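Local coordinates for protein serine protease inhibitor (Schistosoma haematobium, PDB 3STO) that probably inhibits serine-type endopeptidases as a member of the serpin family of a parasitic blood fluke, at residues A[199-211]-A[218-230]. Numbering follows the deposited sequence.
Sequences QSPFEPHYTRKED and RQITVDMMTQEGV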
loop_
_atom_site.group_PDB
_atom_site.type_symbol
_atom_site.label_atom_id
_atom_site.label_comp_id
_atom_site.label_asym_id
_atom_site.label_seq_id
_atom_site.Cartn_x
_atom_site.Cartn_y
_atom_site.Cartn_z
ATOM N N GLN A 199 -1.820 20.190 -2.774
ATOM C CA GLN A 199 -1.096 21.425 -3.000
ATOM C C GLN A 199 -2.097 22.503 -3.512
ATOM O O GLN A 199 -2.053 23.653 -3.079
ATOM C CB GLN A 199 0.076 21.176 -3.963
ATOM C CG GLN A 199 1.081 22.301 -4.036
ATOM C CD GLN A 199 0.515 23.517 -4.788
ATOM O OE1 GLN A 199 -0.163 23.369 -5.796
ATOM N NE2 GLN A 199 0.780 24.712 -4.280
ATOM N N SER A 200 -3.007 22.099 -4.404
ATOM C CA SER A 200 -4.115 22.952 -4.870
ATOM C C SER A 200 -5.513 22.276 -4.783
ATOM O O SER A 200 -5.926 21.537 -5.673
ATOM C CB SER A 200 -3.839 23.418 -6.291
ATOM O OG SER A 200 -4.961 24.109 -6.741
ATOM N N PRO A 201 -6.250 22.547 -3.707
ATOM C CA PRO A 201 -7.487 21.843 -3.380
ATOM C C PRO A 201 -8.620 22.229 -4.295
ATOM O O PRO A 201 -8.573 23.295 -4.891
ATOM C CB PRO A 201 -7.801 22.334 -1.949
ATOM C CG PRO A 201 -6.627 23.111 -1.533
ATOM C CD PRO A 201 -5.989 23.628 -2.751
ATOM N N PHE A 202 -9.614 21.360 -4.408
ATOM C CA PHE A 202 -10.793 21.614 -5.219
ATOM C C PHE A 202 -11.677 22.518 -4.406
ATOM O O PHE A 202 -11.660 22.443 -3.192
ATOM C CB PHE A 202 -11.554 20.312 -5.502
ATOM C CG PHE A 202 -10.811 19.328 -6.387
ATOM C CD1 PHE A 202 -9.934 18.397 -5.835
ATOM C CD2 PHE A 202 -11.011 19.327 -7.769
ATOM C CE1 PHE A 202 -9.282 17.474 -6.638
ATOM C CE2 PHE A 202 -10.359 18.416 -8.593
ATOM C CZ PHE A 202 -9.475 17.467 -8.012
ATOM N N GLU A 203 -12.429 23.388 -5.076
ATOM C CA GLU A 203 -13.456 24.197 -4.430
ATOM C C GLU A 203 -14.733 23.371 -4.460
ATOM O O GLU A 203 -15.174 22.977 -5.530
ATOM C CB GLU A 203 -13.646 25.499 -5.227
ATOM C CG GLU A 203 -13.955 26.775 -4.403
ATOM C CD GLU A 203 -14.974 26.546 -3.305
ATOM O OE1 GLU A 203 -16.128 26.239 -3.626
ATOM O OE2 GLU A 203 -14.625 26.656 -2.106
ATOM N N PRO A 204 -15.310 23.075 -3.289
ATOM C CA PRO A 204 -16.528 22.269 -3.107
ATOM C C PRO A 204 -17.746 22.793 -3.880
ATOM O O PRO A 204 -18.574 22.000 -4.353
ATOM C CB PRO A 204 -16.817 22.403 -1.610
ATOM C CG PRO A 204 -15.522 22.739 -1.009
ATOM C CD PRO A 204 -14.792 23.576 -2.009
ATOM N N HIS A 205 -17.874 24.111 -3.983
ATOM C CA HIS A 205 -18.967 24.706 -4.760
ATOM C C HIS A 205 -18.938 24.235 -6.189
ATOM O O HIS A 205 -19.954 24.309 -6.877
ATOM C CB HIS A 205 -18.948 26.238 -4.727
ATOM C CG HIS A 205 -19.433 26.798 -3.423
ATOM N ND1 HIS A 205 -18.764 27.784 -2.738
ATOM C CD2 HIS A 205 -20.485 26.447 -2.648
ATOM C CE1 HIS A 205 -19.400 28.041 -1.607
ATOM N NE2 HIS A 205 -20.446 27.243 -1.529
ATOM N N TYR A 206 -17.784 23.740 -6.635
ATOM C CA TYR A 206 -17.690 23.243 -7.991
ATOM C C TYR A 206 -17.889 21.750 -8.060
ATOM O O TYR A 206 -17.784 21.148 -9.119
ATOM C CB TYR A 206 -16.399 23.660 -8.641
ATOM C CG TYR A 206 -16.204 25.142 -8.571
ATOM C CD1 TYR A 206 -17.243 26.007 -8.867
ATOM C CD2 TYR A 206 -14.983 25.685 -8.192
ATOM C CE1 TYR A 206 -17.075 27.381 -8.796
ATOM C CE2 TYR A 206 -14.803 27.054 -8.118
ATOM C CZ TYR A 206 -15.854 27.898 -8.424
ATOM O OH TYR A 206 -15.679 29.259 -8.357
ATOM N N THR A 207 -18.221 21.160 -6.930
ATOM C CA THR A 207 -18.467 19.736 -6.898
ATOM C C THR A 207 -19.944 19.534 -7.241
ATOM O O THR A 207 -20.805 20.217 -6.690
ATOM C CB THR A 207 -18.121 19.131 -5.500
ATOM O OG1 THR A 207 -16.739 19.378 -5.203
ATOM C CG2 THR A 207 -18.438 17.621 -5.438
ATOM N N ARG A 208 -20.229 18.595 -8.144
ATOM C CA ARG A 208 -21.598 18.370 -8.575
ATOM C C ARG A 208 -21.854 16.896 -8.982
ATOM O O ARG A 208 -20.913 16.136 -9.242
ATOM C CB ARG A 208 -21.965 19.382 -9.697
ATOM C CG ARG A 208 -21.543 18.972 -11.115
ATOM C CD ARG A 208 -20.035 18.792 -11.366
ATOM N NE ARG A 208 -19.826 18.479 -12.786
ATOM C CZ ARG A 208 -19.638 19.389 -13.745
ATOM N NH1 ARG A 208 -19.566 20.674 -13.413
ATOM N NH2 ARG A 208 -19.515 19.018 -15.030
ATOM N N LYS A 209 -23.125 16.490 -9.000
ATOM C CA LYS A 209 -23.494 15.131 -9.375
ATOM C C LYS A 209 -23.247 14.895 -10.858
ATOM O O LYS A 209 -23.599 15.704 -11.692
ATOM C CB LYS A 209 -24.969 14.853 -9.063
ATOM C CG LYS A 209 -25.412 15.220 -7.668
ATOM C CD LYS A 209 -25.145 14.140 -6.687
ATOM C CE LYS A 209 -25.375 14.710 -5.311
ATOM N NZ LYS A 209 -24.705 13.935 -4.215
ATOM N N GLU A 210 -22.651 13.763 -11.192
ATOM C CA GLU A 210 -22.359 13.483 -12.583
ATOM C C GLU A 210 -22.367 11.968 -12.801
ATOM O O GLU A 210 -22.112 11.209 -11.879
ATOM C CB GLU A 210 -21.015 14.122 -12.955
ATOM C CG GLU A 210 -20.524 13.891 -14.391
ATOM C CD GLU A 210 -19.551 14.976 -14.859
ATOM O OE1 GLU A 210 -19.662 16.116 -14.353
ATOM O OE2 GLU A 210 -18.690 14.698 -15.733
ATOM N N ASP A 211 -22.670 11.528 -14.015
ATOM C CA ASP A 211 -22.655 10.107 -14.321
ATOM C C ASP A 211 -21.267 9.496 -14.373
ATOM O O ASP A 211 -20.342 10.091 -14.917
ATOM C CB ASP A 211 -23.395 9.823 -15.633
ATOM C CG ASP A 211 -24.843 9.452 -15.397
ATOM O OD1 ASP A 211 -25.369 9.761 -14.289
ATOM O OD2 ASP A 211 -25.446 8.852 -16.312
ATOM N N ARG A 218 -24.119 -0.697 -16.444
ATOM C CA ARG A 218 -23.973 -0.015 -15.161
ATOM C C ARG A 218 -23.467 1.432 -15.247
ATOM O O ARG A 218 -22.345 1.692 -15.657
ATOM C CB ARG A 218 -23.037 -0.794 -14.244
ATOM C CG ARG A 218 -23.290 -2.264 -14.157
ATOM C CD ARG A 218 -23.504 -2.707 -12.719
ATOM N NE ARG A 218 -22.346 -2.535 -11.840
ATOM C CZ ARG A 218 -21.165 -3.143 -11.999
ATOM N NH1 ARG A 218 -20.945 -3.940 -13.048
ATOM N NH2 ARG A 218 -20.188 -2.933 -11.115
ATOM N N GLN A 219 -24.300 2.374 -14.840
ATOM C CA GLN A 219 -23.838 3.734 -14.605
ATOM C C GLN A 219 -24.226 4.144 -13.213
ATOM O O GLN A 219 -25.221 3.684 -12.685
ATOM C CB GLN A 219 -24.415 4.709 -15.607
ATOM C CG GLN A 219 -23.899 4.487 -17.010
ATOM C CD GLN A 219 -24.677 3.394 -17.737
ATOM O OE1 GLN A 219 -24.247 2.234 -17.793
ATOM N NE2 GLN A 219 -25.834 3.762 -18.302
ATOM N N ILE A 220 -23.412 4.970 -12.580
ATOM C CA ILE A 220 -23.822 5.514 -11.295
ATOM C C ILE A 220 -23.632 7.026 -11.286
ATOM O O ILE A 220 -23.042 7.644 -12.198
ATOM C CB ILE A 220 -23.070 4.890 -10.118
ATOM C CG1 ILE A 220 -21.558 5.060 -10.298
ATOM C CG2 ILE A 220 -23.440 3.426 -9.961
ATOM C CD1 ILE A 220 -20.785 4.740 -9.056
ATOM N N THR A 221 -24.171 7.613 -10.240
ATOM C CA THR A 221 -24.050 9.024 -10.015
ATOM C C THR A 221 -23.015 9.180 -8.913
ATOM O O THR A 221 -23.072 8.502 -7.897
ATOM C CB THR A 221 -25.418 9.607 -9.614
ATOM O OG1 THR A 221 -26.203 9.818 -10.801
ATOM C CG2 THR A 221 -25.261 10.913 -8.856
ATOM N N VAL A 222 -22.043 10.045 -9.153
ATOM C CA VAL A 222 -20.970 10.295 -8.217
ATOM C C VAL A 222 -20.934 11.776 -7.881
ATOM O O VAL A 222 -21.488 12.603 -8.615
ATOM C CB VAL A 222 -19.583 9.855 -8.785
ATOM C CG1 VAL A 222 -19.524 8.360 -8.973
ATOM C CG2 VAL A 222 -19.266 10.582 -10.097
ATOM N N ASP A 223 -20.291 12.119 -6.772
ATOM C CA ASP A 223 -19.978 13.511 -6.522
ATOM C C ASP A 223 -18.695 13.848 -7.267
ATOM O O ASP A 223 -17.638 13.336 -6.932
ATOM C CB ASP A 223 -19.862 13.780 -5.043
ATOM C CG ASP A 223 -21.192 13.621 -4.313
ATOM O OD1 ASP A 223 -22.199 14.251 -4.723
ATOM O OD2 ASP A 223 -21.222 12.873 -3.315
HETATM N N MSE A 224 -18.817 14.668 -8.313
HETATM C CA MSE A 224 -17.710 14.946 -9.226
HETATM C C MSE A 224 -17.019 16.283 -8.874
HETATM O O MSE A 224 -17.627 17.348 -8.920
HETATM C CB MSE A 224 -18.216 14.929 -10.677
HETATM C CG MSE A 224 -17.139 14.976 -11.773
HETATM SE SE MSE A 224 -16.114 13.244 -11.959
HETATM C CE MSE A 224 -17.404 12.276 -13.135
HETATM N N MSE A 225 -15.750 16.213 -8.505
HETATM C CA MSE A 225 -14.957 17.402 -8.229
HETATM C C MSE A 225 -14.396 17.884 -9.534
HETATM O O MSE A 225 -14.146 17.095 -10.460
HETATM C CB MSE A 225 -13.830 17.105 -7.242
HETATM C CG MSE A 225 -14.301 16.288 -6.045
HETATM SE SE MSE A 225 -12.889 16.008 -4.709
HETATM C CE MSE A 225 -11.546 15.010 -5.769
ATOM N N THR A 226 -14.237 19.193 -9.624
ATOM C CA THR A 226 -13.845 19.798 -10.888
ATOM C C THR A 226 -12.856 20.907 -10.592
ATOM O O THR A 226 -12.955 21.573 -9.575
ATOM C CB THR A 226 -15.079 20.372 -11.683
ATOM O OG1 THR A 226 -15.691 21.365 -10.896
ATOM C CG2 THR A 226 -16.161 19.315 -11.934
ATOM N N GLN A 227 -11.902 21.095 -11.492
ATOM C CA GLN A 227 -10.961 22.180 -11.381
ATOM C C GLN A 227 -10.190 22.394 -12.692
ATOM O O GLN A 227 -9.996 21.463 -13.508
ATOM C CB GLN A 227 -10.054 21.955 -10.156
ATOM C CG GLN A 227 -8.571 22.219 -10.321
ATOM C CD GLN A 227 -7.750 21.643 -9.146
ATOM O OE1 GLN A 227 -7.034 20.659 -9.313
ATOM N NE2 GLN A 227 -7.862 22.257 -7.964
ATOM N N GLU A 228 -9.812 23.645 -12.935
ATOM C CA GLU A 228 -8.942 23.909 -14.057
ATOM C C GLU A 228 -7.653 24.401 -13.469
ATOM O O GLU A 228 -7.654 25.177 -12.524
ATOM C CB GLU A 228 -9.551 24.910 -15.006
ATOM C CG GLU A 228 -11.038 24.715 -15.227
ATOM C CD GLU A 228 -11.747 26.042 -15.490
ATOM O OE1 GLU A 228 -11.557 26.610 -16.599
ATOM O OE2 GLU A 228 -12.471 26.524 -14.577
ATOM N N GLY A 229 -6.550 23.909 -13.996
ATOM C CA GLY A 229 -5.283 24.105 -13.331
ATOM C C GLY A 229 -4.078 23.657 -14.120
ATOM O O GLY A 229 -4.183 23.051 -15.187
ATOM N N VAL A 230 -2.914 23.999 -13.592
ATOM C CA VAL A 230 -1.683 23.610 -14.212
ATOM C C VAL A 230 -1.324 22.297 -13.565
ATOM O O VAL A 230 -1.396 22.161 -12.343
ATOM C CB VAL A 230 -0.596 24.663 -13.956
ATOM C CG1 VAL A 230 0.758 24.181 -14.469
ATOM C CG2 VAL A 230 -0.988 25.926 -14.652
HETATM O O HOH W 1 -14.769 20.536 -7.064
HETATM O O HOH W 2 -11.783 23.454 -7.732
#
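Arg208 and Glu210 pair with Met224 and Val222 through four backbone hydrogen bonds, among them Met224 N to Arg208 O at 2.7 Å, which set strand 208-211 antiparallel to strand 218-230. A salt bridge crosses the strands on one face, and another within strand 208-211 lies on the other. In the first, the Lys209 chain bends at chi2 (-85°) and runs alongside Asp223, where NZ meets the syn lone pair of OD1 at 2.6 Å. In the second, Arg208 NE and NH2 both grip Glu210 OE1 in the guanidinium plane, while Thr226 CG2 lies over one guanidinium face; Glu210 OE2 reaches Arg294. Met224 and Met225 are selenomethionines; CE of Met224 lies 3.7 Å from Glu210 CG.

Beyond the paired strands, the loop stays attached through side chains and water. Thr226 OG1 donates to Tyr206 O at 2.8 Å, and a water bridges Glu203 O and Thr207 OG1 to Thr226 N; the same Thr207 hydroxyl is hydrogen-bonded to Glu350. The Phe202 ring is sandwiched: Met225 CB makes a CH-pi contact over one face, 3.9 Å from the centroid, with SE in an oblique Met-aromatic contact, and the Gln227 amide stacks, offset toward the rim, on the other, planes 8° apart. That amide sends NE2 to Ser200 O at 3.1 Å, and its OE1 accepts from Lys246. The hairpin matches s4C-s3C of sheet C, the serpin gate region.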